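Flavin adenine dinucleotide synthase (Saccharomyces cerevisiae, PDB 2WSI) transfers the adenylyl group of ATP to flavin mononucleotide, making the coenzyme FAD and releasing diphosphate. Local coordinates at residues Y11-H19 against T30-R38. Residues are numbered along the deposited sequence; the frame is centred on the assembly and turned at random.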
loop_
_atom_site.group_PDB
_atom_site.type_symbol
_atom_site.label_atom_id
_atom_site.label_comp_id
_atom_site.label_asym_id
_atom_site.label_seq_id
_atom_site.Cartn_x
_atom_site.Cartn_y
_atom_site.Cartn_z
ATOM N N TYR A 11 -1.682 12.061 -8.270
ATOM C CA TYR A 11 -1.280 13.414 -7.935
ATOM C C TYR A 11 -2.486 14.249 -7.520
ATOM O O TYR A 11 -2.411 14.988 -6.532
ATOM C CB TYR A 11 -0.542 14.087 -9.104
ATOM C CG TYR A 11 -0.249 15.536 -8.807
ATOM C CD1 TYR A 11 0.865 15.898 -8.033
ATOM C CD2 TYR A 11 -1.085 16.541 -9.267
ATOM C CE1 TYR A 11 1.127 17.245 -7.714
ATOM C CE2 TYR A 11 -0.824 17.896 -8.964
ATOM C CZ TYR A 11 0.282 18.231 -8.199
ATOM O OH TYR A 11 0.550 19.554 -7.919
ATOM N N GLU A 12 -3.591 14.138 -8.265
ATOM C CA GLU A 12 -4.794 14.916 -7.938
ATOM C C GLU A 12 -5.356 14.458 -6.603
ATOM O O GLU A 12 -5.822 15.271 -5.797
ATOM C CB GLU A 12 -5.880 14.767 -9.028
ATOM C CG GLU A 12 -5.481 15.339 -10.391
ATOM C CD GLU A 12 -6.598 15.232 -11.435
ATOM O OE1 GLU A 12 -7.625 14.558 -11.186
ATOM O OE2 GLU A 12 -6.455 15.830 -12.521
ATOM N N ILE A 13 -5.310 13.154 -6.364
ATOM C CA ILE A 13 -5.870 12.594 -5.130
ATOM C C ILE A 13 -5.104 13.112 -3.939
ATOM O O ILE A 13 -5.678 13.515 -2.938
ATOM C CB ILE A 13 -5.868 11.045 -5.170
ATOM C CG1 ILE A 13 -6.969 10.561 -6.127
ATOM C CG2 ILE A 13 -6.117 10.443 -3.777
ATOM C CD1 ILE A 13 -6.943 9.034 -6.423
ATOM N N THR A 14 -3.793 13.082 -4.045
ATOM C CA THR A 14 -2.947 13.442 -2.938
ATOM C C THR A 14 -3.060 14.949 -2.708
ATOM O O THR A 14 -3.217 15.407 -1.586
ATOM C CB THR A 14 -1.503 13.000 -3.237
ATOM O OG1 THR A 14 -1.510 11.570 -3.456
ATOM C CG2 THR A 14 -0.588 13.324 -2.062
ATOM N N ASN A 15 -3.022 15.706 -3.793
ATOM C CA ASN A 15 -3.203 17.161 -3.730
ATOM C C ASN A 15 -4.544 17.526 -3.078
ATOM O O ASN A 15 -4.629 18.389 -2.215
ATOM C CB ASN A 15 -3.136 17.748 -5.144
ATOM C CG ASN A 15 -2.865 19.264 -5.139
ATOM O OD1 ASN A 15 -2.087 19.767 -4.337
ATOM N ND2 ASN A 15 -3.491 19.972 -6.060
ATOM N N SER A 16 -5.592 16.841 -3.501
ATOM C CA SER A 16 -6.906 17.033 -2.943
ATOM C C SER A 16 -6.917 16.724 -1.431
ATOM O O SER A 16 -7.503 17.472 -0.636
ATOM C CB SER A 16 -7.904 16.166 -3.703
ATOM O OG SER A 16 -9.194 16.290 -3.157
ATOM N N TYR A 17 -6.252 15.644 -1.019
ATOM C CA TYR A 17 -6.208 15.317 0.399
ATOM C C TYR A 17 -5.482 16.431 1.144
ATOM O O TYR A 17 -5.880 16.811 2.257
ATOM C CB TYR A 17 -5.489 13.983 0.672
ATOM C CG TYR A 17 -5.715 13.504 2.095
ATOM C CD1 TYR A 17 -6.682 12.536 2.392
ATOM C CD2 TYR A 17 -4.970 14.045 3.146
ATOM C CE1 TYR A 17 -6.874 12.101 3.725
ATOM C CE2 TYR A 17 -5.157 13.651 4.433
ATOM C CZ TYR A 17 -6.112 12.704 4.736
ATOM O OH TYR A 17 -6.235 12.362 6.045
ATOM N N LEU A 18 -4.417 16.952 0.541
ATOM C CA LEU A 18 -3.590 17.957 1.212
ATOM C C LEU A 18 -4.351 19.281 1.303
ATOM O O LEU A 18 -3.937 20.179 2.015
ATOM C CB LEU A 18 -2.253 18.193 0.476
ATOM C CG LEU A 18 -1.174 17.104 0.537
ATOM C CD1 LEU A 18 0.104 17.488 -0.244
ATOM C CD2 LEU A 18 -0.836 16.799 1.982
ATOM N N HIS A 19 -5.444 19.410 0.559
ATOM C CA HIS A 19 -6.254 20.618 0.617
ATOM C C HIS A 19 -7.493 20.453 1.497
ATOM O O HIS A 19 -8.332 21.356 1.568
ATOM C CB HIS A 19 -6.677 21.038 -0.791
ATOM C CG HIS A 19 -5.598 21.734 -1.561
ATOM N ND1 HIS A 19 -5.650 23.079 -1.862
ATOM C CD2 HIS A 19 -4.434 21.277 -2.082
ATOM C CE1 HIS A 19 -4.568 23.420 -2.540
ATOM N NE2 HIS A 19 -3.814 22.344 -2.689
ATOM N N THR A 30 -2.406 13.067 8.918
ATOM C CA THR A 30 -2.219 12.348 7.650
ATOM C C THR A 30 -1.648 13.283 6.580
ATOM O O THR A 30 -0.855 12.873 5.740
ATOM C CB THR A 30 -3.535 11.725 7.199
ATOM O OG1 THR A 30 -4.034 10.856 8.237
ATOM C CG2 THR A 30 -3.335 10.903 5.866
ATOM N N GLN A 31 -2.005 14.557 6.642
ATOM C CA GLN A 31 -1.418 15.540 5.737
ATOM C C GLN A 31 0.060 15.662 6.004
ATOM O O GLN A 31 0.854 15.708 5.068
ATOM C CB GLN A 31 -2.115 16.894 5.873
ATOM C CG GLN A 31 -3.530 16.872 5.283
ATOM C CD GLN A 31 -4.326 18.126 5.631
ATOM O OE1 GLN A 31 -4.082 18.760 6.659
ATOM N NE2 GLN A 31 -5.283 18.474 4.784
ATOM N N GLU A 32 0.443 15.669 7.277
ATOM C CA GLU A 32 1.856 15.678 7.614
ATOM C C GLU A 32 2.589 14.400 7.171
ATOM O O GLU A 32 3.739 14.472 6.719
ATOM C CB GLU A 32 2.075 15.830 9.113
ATOM C CG GLU A 32 3.550 15.734 9.486
ATOM C CD GLU A 32 3.793 15.853 10.986
ATOM O OE1 GLU A 32 3.483 14.882 11.716
ATOM O OE2 GLU A 32 4.307 16.912 11.433
ATOM N N ALA A 33 1.973 13.236 7.366
ATOM C CA ALA A 33 2.623 11.987 6.949
ATOM C C ALA A 33 2.833 11.973 5.419
ATOM O O ALA A 33 3.841 11.438 4.908
ATOM C CB ALA A 33 1.794 10.800 7.387
ATOM N N ILE A 34 1.865 12.525 4.699
ATOM C CA ILE A 34 1.964 12.644 3.244
ATOM C C ILE A 34 3.146 13.535 2.869
ATOM O O ILE A 34 3.984 13.181 2.026
ATOM C CB ILE A 34 0.671 13.217 2.642
ATOM C CG1 ILE A 34 -0.443 12.151 2.668
ATOM C CG2 ILE A 34 0.865 13.647 1.185
ATOM C CD1 ILE A 34 -1.808 12.719 2.366
ATOM N N ARG A 35 3.241 14.694 3.500
ATOM C CA ARG A 35 4.334 15.606 3.162
ATOM C C ARG A 35 5.704 15.028 3.407
ATOM O O ARG A 35 6.619 15.225 2.608
ATOM C CB ARG A 35 4.179 16.927 3.897
ATOM C CG ARG A 35 3.189 17.820 3.175
ATOM C CD ARG A 35 3.196 19.211 3.766
ATOM N NE ARG A 35 2.314 19.220 4.915
ATOM C CZ ARG A 35 1.067 19.661 4.863
ATOM N NH1 ARG A 35 0.601 20.170 3.733
ATOM N NH2 ARG A 35 0.308 19.631 5.945
ATOM N N LEU A 36 5.860 14.290 4.494
ATOM C CA LEU A 36 7.152 13.683 4.765
ATOM C C LEU A 36 7.490 12.562 3.764
ATOM O O LEU A 36 8.604 12.477 3.279
ATOM C CB LEU A 36 7.159 13.103 6.164
ATOM C CG LEU A 36 8.466 12.429 6.556
ATOM C CD1 LEU A 36 9.663 13.404 6.473
ATOM C CD2 LEU A 36 8.276 11.887 7.969
ATOM N N THR A 37 6.550 11.657 3.529
ATOM C CA THR A 37 6.772 10.602 2.532
ATOM C C THR A 37 7.155 11.203 1.168
ATOM O O THR A 37 8.097 10.737 0.507
ATOM C CB THR A 37 5.532 9.717 2.396
ATOM O OG1 THR A 37 5.307 9.008 3.625
ATOM C CG2 THR A 37 5.708 8.706 1.268
ATOM N N ARG A 38 6.433 12.229 0.745
ATOM C CA ARG A 38 6.733 12.869 -0.543
ATOM C C ARG A 38 8.123 13.528 -0.513
ATOM O O ARG A 38 8.870 13.463 -1.497
ATOM C CB ARG A 38 5.625 13.848 -0.967
ATOM C CG ARG A 38 4.263 13.112 -1.190
ATOM C CD ARG A 38 3.293 13.751 -2.205
ATOM N NE ARG A 38 3.933 14.086 -3.476
ATOM C CZ ARG A 38 3.309 14.607 -4.516
ATOM N NH1 ARG A 38 2.007 14.843 -4.456
ATOM N NH2 ARG A 38 3.981 14.923 -5.613
HETATM O O HOH W 1 -2.154 20.064 4.112
#
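I34 supplies the apolar centre of the contact, its two branches going to different partners on the helix before it. CG2, the branch anti to the backbone N, meets T14 CG2 at 3.6 Å and also touches L18 CD2, while CD1 lies 3.5 Å from Y17 CD2. The Y17 ring takes Q31 CG at its edge, and its far end crosses T30 at about a right angle, CZ lying 3.5 Å from T30 CG2; the hydroxyl is hydrogen-bonded to S204 OG of helix 199-209. Replacing Y17 by alanine is likely to open a gap beside I34 CD1 and T30 CG2 and to leave S204 without this bond.

Polar links gather around Y17 and L18. The extended Q31 side chain donates an almost straight hydrogen bond from NE2 to Y17 O (3.1 Å, 177°), in the carbonyl plane; NE2 also bonds I20 O, so one amide nitrogen serves two carbonyls of the chain leading out of segment 11-19. One water bridges L18 O and R35 NH1, and L18 CD2 lies over a face of that guanidinium.

At the other end, the R38 guanidinium presents its edge to Y11 CD1 and T14 CG2, its plane 83° from the tyrosine ring, while NH2 forms a salt bridge with E79 of helix 64-87.

The contacts join the two arms of a helical hairpin, helices 3-18 and 25-45, which packs against helices 64-87 and 199-209, away from the FAD site; residues 11-18 and 30-38 run at 135° to each other, nearer antiparallel than parallel.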